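Local coordinates for nigritoxine (Vibrio nigripulchritudo, PDB 5M41), which is a bacterial toxin that acts against crustaceans and insects, at residues 99-111 / 119-131. Sequence-based numbering, arbitrary orientation.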
# COMPACT_ATOMS: atom_id res chain seq x y z
N ILE A 99 0.73 -46.63 27.27
CA ILE A 99 0.06 -45.36 26.99
C ILE A 99 -0.43 -45.30 25.54
O ILE A 99 0.36 -45.51 24.61
CB ILE A 99 1.00 -44.17 27.29
CG1 ILE A 99 1.34 -44.11 28.79
CG2 ILE A 99 0.38 -42.85 26.82
CD1 ILE A 99 2.21 -42.93 29.18
N LEU A 100 -1.72 -45.03 25.39
CA LEU A 100 -2.35 -44.82 24.11
C LEU A 100 -2.28 -43.34 23.80
O LEU A 100 -2.74 -42.53 24.61
CB LEU A 100 -3.82 -45.27 24.16
CG LEU A 100 -4.64 -44.90 22.92
CD1 LEU A 100 -4.13 -45.67 21.70
CD2 LEU A 100 -6.10 -45.22 23.18
N VAL A 101 -1.69 -42.98 22.67
CA VAL A 101 -1.61 -41.58 22.24
C VAL A 101 -2.59 -41.30 21.09
O VAL A 101 -2.69 -42.11 20.15
CB VAL A 101 -0.17 -41.20 21.85
CG1 VAL A 101 -0.10 -39.75 21.35
CG2 VAL A 101 0.78 -41.39 23.06
N ASN A 102 -3.32 -40.19 21.19
CA ASN A 102 -4.14 -39.63 20.12
C ASN A 102 -3.73 -38.17 19.96
O ASN A 102 -4.16 -37.29 20.72
CB ASN A 102 -5.66 -39.73 20.43
CG ASN A 102 -6.54 -39.18 19.30
OD1 ASN A 102 -6.04 -38.65 18.28
ND2 ASN A 102 -7.86 -39.26 19.49
N LEU A 103 -2.89 -37.92 18.97
CA LEU A 103 -2.34 -36.57 18.80
C LEU A 103 -3.41 -35.54 18.47
O LEU A 103 -3.18 -34.34 18.64
CB LEU A 103 -1.23 -36.55 17.75
CG LEU A 103 -0.03 -37.45 18.00
CD1 LEU A 103 0.82 -37.47 16.75
CD2 LEU A 103 0.80 -36.99 19.21
N ASN A 104 -4.57 -36.00 18.00
CA ASN A 104 -5.65 -35.07 17.61
C ASN A 104 -6.78 -34.95 18.64
O ASN A 104 -7.83 -34.38 18.33
CB ASN A 104 -6.24 -35.45 16.24
CG ASN A 104 -6.90 -34.27 15.55
OD1 ASN A 104 -6.37 -33.17 15.59
ND2 ASN A 104 -8.06 -34.49 14.93
N SER A 105 -6.60 -35.50 19.84
CA SER A 105 -7.65 -35.40 20.86
C SER A 105 -7.57 -34.07 21.59
O SER A 105 -6.52 -33.73 22.10
CB SER A 105 -7.54 -36.53 21.88
OG SER A 105 -8.54 -36.40 22.89
N PRO A 106 -8.68 -33.33 21.66
CA PRO A 106 -8.68 -32.08 22.43
C PRO A 106 -8.25 -32.27 23.90
O PRO A 106 -7.47 -31.49 24.45
CB PRO A 106 -10.14 -31.63 22.40
CG PRO A 106 -10.73 -32.34 21.22
CD PRO A 106 -9.98 -33.62 21.04
N ASP A 107 -8.72 -33.34 24.53
CA ASP A 107 -8.62 -33.44 25.97
C ASP A 107 -7.91 -34.70 26.46
O ASP A 107 -7.39 -34.73 27.57
CB ASP A 107 -10.02 -33.31 26.57
CG ASP A 107 -11.00 -34.29 25.97
OD1 ASP A 107 -11.64 -35.02 26.75
OD2 ASP A 107 -11.14 -34.36 24.72
N LYS A 108 -7.86 -35.74 25.62
CA LYS A 108 -7.16 -36.99 25.96
C LYS A 108 -6.02 -37.28 24.99
O LYS A 108 -6.07 -38.31 24.25
CB LYS A 108 -8.15 -38.17 26.00
CG LYS A 108 -9.20 -38.11 27.09
CD LYS A 108 -8.93 -39.14 28.19
CE LYS A 108 -7.76 -38.76 29.10
NZ LYS A 108 -6.97 -39.94 29.55
N PRO A 109 -4.98 -36.41 24.95
CA PRO A 109 -3.90 -36.70 23.99
C PRO A 109 -3.17 -37.99 24.35
O PRO A 109 -2.59 -38.62 23.46
CB PRO A 109 -2.98 -35.48 24.09
CG PRO A 109 -3.32 -34.83 25.39
CD PRO A 109 -4.77 -35.12 25.64
N TYR A 110 -3.20 -38.38 25.63
CA TYR A 110 -2.63 -39.65 26.08
C TYR A 110 -3.53 -40.25 27.15
O TYR A 110 -4.10 -39.53 27.97
CB TYR A 110 -1.20 -39.48 26.61
CG TYR A 110 -1.10 -38.57 27.82
CD1 TYR A 110 -1.08 -39.08 29.12
CD2 TYR A 110 -1.02 -37.18 27.66
CE1 TYR A 110 -1.00 -38.24 30.22
CE2 TYR A 110 -0.94 -36.33 28.75
CZ TYR A 110 -0.93 -36.86 30.03
OH TYR A 110 -0.85 -35.99 31.11
N THR A 111 -3.67 -41.57 27.12
CA THR A 111 -4.49 -42.29 28.07
C THR A 111 -3.68 -43.45 28.60
O THR A 111 -3.05 -44.19 27.83
CB THR A 111 -5.75 -42.84 27.38
OG1 THR A 111 -6.35 -41.78 26.63
CG2 THR A 111 -6.77 -43.38 28.41
N PHE A 119 -9.41 -49.79 27.30
CA PHE A 119 -9.78 -49.62 25.88
C PHE A 119 -11.30 -49.48 25.69
O PHE A 119 -11.77 -48.69 24.86
CB PHE A 119 -9.24 -50.78 25.01
CG PHE A 119 -7.76 -50.67 24.68
CD1 PHE A 119 -7.27 -49.57 23.99
CD2 PHE A 119 -6.88 -51.68 25.06
CE1 PHE A 119 -5.91 -49.47 23.68
CE2 PHE A 119 -5.53 -51.59 24.76
CZ PHE A 119 -5.04 -50.48 24.07
N ASN A 120 -12.07 -50.23 26.49
CA ASN A 120 -13.52 -50.23 26.35
C ASN A 120 -14.19 -48.91 26.72
O ASN A 120 -15.25 -48.59 26.20
CB ASN A 120 -14.14 -51.40 27.12
CG ASN A 120 -13.74 -52.74 26.54
OD1 ASN A 120 -14.54 -53.41 25.90
ND2 ASN A 120 -12.48 -53.12 26.74
N ASN A 121 -13.53 -48.16 27.60
CA ASN A 121 -14.03 -46.87 28.06
C ASN A 121 -13.73 -45.69 27.12
O ASN A 121 -14.23 -44.58 27.33
CB ASN A 121 -13.49 -46.59 29.47
CG ASN A 121 -14.09 -47.53 30.53
OD1 ASN A 121 -15.11 -48.20 30.30
ND2 ASN A 121 -13.46 -47.59 31.69
N ILE A 122 -12.93 -45.94 26.08
CA ILE A 122 -12.62 -44.90 25.10
C ILE A 122 -13.65 -44.90 23.98
O ILE A 122 -13.73 -45.85 23.19
CB ILE A 122 -11.19 -45.02 24.53
CG1 ILE A 122 -10.19 -44.70 25.64
CG2 ILE A 122 -10.99 -44.02 23.39
CD1 ILE A 122 -8.82 -45.29 25.43
N ASN A 123 -14.44 -43.83 23.92
CA ASN A 123 -15.53 -43.78 22.95
C ASN A 123 -15.75 -42.43 22.23
O ASN A 123 -16.63 -42.35 21.37
CB ASN A 123 -16.82 -44.26 23.63
CG ASN A 123 -17.18 -43.43 24.83
OD1 ASN A 123 -17.14 -42.21 24.79
ND2 ASN A 123 -17.52 -44.11 25.92
N ASP A 124 -14.95 -41.41 22.54
CA ASP A 124 -15.11 -40.03 22.04
C ASP A 124 -14.92 -39.95 20.52
O ASP A 124 -14.13 -40.72 19.95
CB ASP A 124 -14.07 -39.13 22.75
CG ASP A 124 -14.25 -37.62 22.46
OD1 ASP A 124 -15.28 -37.04 22.88
OD2 ASP A 124 -13.35 -37.01 21.86
N GLU A 125 -15.60 -39.00 19.89
CA GLU A 125 -15.55 -38.76 18.47
C GLU A 125 -14.12 -38.44 18.02
O GLU A 125 -13.73 -38.77 16.89
CB GLU A 125 -16.53 -37.63 18.13
CG GLU A 125 -16.74 -37.32 16.65
CD GLU A 125 -17.15 -38.53 15.81
OE1 GLU A 125 -17.72 -39.50 16.35
OE2 GLU A 125 -16.89 -38.53 14.58
N SER A 126 -13.32 -37.83 18.89
CA SER A 126 -11.95 -37.50 18.54
C SER A 126 -11.07 -38.74 18.31
O SER A 126 -9.98 -38.62 17.75
CB SER A 126 -11.32 -36.55 19.56
OG SER A 126 -10.96 -37.25 20.74
N PHE A 127 -11.55 -39.90 18.77
CA PHE A 127 -10.89 -41.19 18.49
C PHE A 127 -11.52 -41.83 17.25
O PHE A 127 -10.83 -42.31 16.35
CB PHE A 127 -10.99 -42.14 19.69
CG PHE A 127 -10.03 -41.79 20.80
CD1 PHE A 127 -8.79 -42.41 20.89
CD2 PHE A 127 -10.35 -40.79 21.73
CE1 PHE A 127 -7.90 -42.07 21.90
CE2 PHE A 127 -9.45 -40.44 22.74
CZ PHE A 127 -8.23 -41.09 22.83
N ARG A 128 -12.84 -41.78 17.21
CA ARG A 128 -13.58 -42.40 16.15
C ARG A 128 -13.24 -41.80 14.78
O ARG A 128 -13.22 -42.54 13.80
CB ARG A 128 -15.07 -42.24 16.41
CG ARG A 128 -15.91 -43.17 15.55
CD ARG A 128 -17.36 -43.14 16.02
NE ARG A 128 -18.23 -43.56 14.93
CZ ARG A 128 -18.74 -42.73 14.03
NH1 ARG A 128 -18.48 -41.42 14.09
NH2 ARG A 128 -19.51 -43.21 13.06
N GLN A 129 -13.01 -40.48 14.75
CA GLN A 129 -12.63 -39.71 13.54
C GLN A 129 -11.35 -40.20 12.90
O GLN A 129 -11.08 -39.91 11.75
CB GLN A 129 -12.31 -38.27 13.94
CG GLN A 129 -13.41 -37.27 13.81
CD GLN A 129 -13.03 -35.95 14.46
OE1 GLN A 129 -11.86 -35.70 14.83
NE2 GLN A 129 -14.03 -35.10 14.63
N ASN A 130 -10.51 -40.87 13.69
CA ASN A 130 -9.21 -41.32 13.22
C ASN A 130 -9.27 -42.57 12.35
O ASN A 130 -8.23 -43.03 11.83
CB ASN A 130 -8.27 -41.53 14.41
CG ASN A 130 -7.78 -40.22 15.01
OD1 ASN A 130 -7.64 -39.23 14.31
ND2 ASN A 130 -7.47 -40.22 16.31
N PHE A 131 -10.49 -43.10 12.17
CA PHE A 131 -10.71 -44.28 11.36
C PHE A 131 -11.43 -43.91 10.06
O PHE A 131 -12.24 -43.01 10.05
CB PHE A 131 -11.50 -45.33 12.17
CG PHE A 131 -10.75 -45.81 13.40
CD1 PHE A 131 -9.82 -46.85 13.31
CD2 PHE A 131 -10.96 -45.21 14.64
CE1 PHE A 131 -9.13 -47.28 14.44
CE2 PHE A 131 -10.26 -45.62 15.77
CZ PHE A 131 -9.34 -46.66 15.67
O HOH W 1 -9.07 -37.22 15.37
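Two donors grip Asn102 OD1 from opposite faces of its amide: Asn130 ND2 at 2.9 Å, and the backbone N of Asn104, which closes an Asx turn. Neither lies in the carbonyl plane, and the amides of Asn102 and Asn130 are turned 70° apart. The other end of the Asn102 amide is fixed as well, since ND2 donates to Ser126 O at 2.8 Å, nearly in its own amide plane. With CG anti to the backbone N (chi1 -179°), this amide swings off the strand and against one face of the Phe127 ring, ND2 standing over its centre, 3.4 Å from the ring plane; Ile122 CG2 sits over the opposite face. Leu100 CD2 meets Ile122 CD1 tip to tip at 3.5 Å and also touches Phe127 CE1. A water accepts from Asn104 ND2 and lies within hydrogen-bonding distance of Ser126 O and Asn130 OD1, while the side-chain oxygen OD1 of Asn104 accepts from Asp205 N. Just past the type I turn from Asn102 to Ser105, Pro106 CD packs on Ser126 CB. The contact thus lays short helix 125-128 and its flanking loops against one face of the beta hairpin of strands 98-102 and 110-113 and against its connecting loop, at the margin of a five-stranded antiparallel sheet.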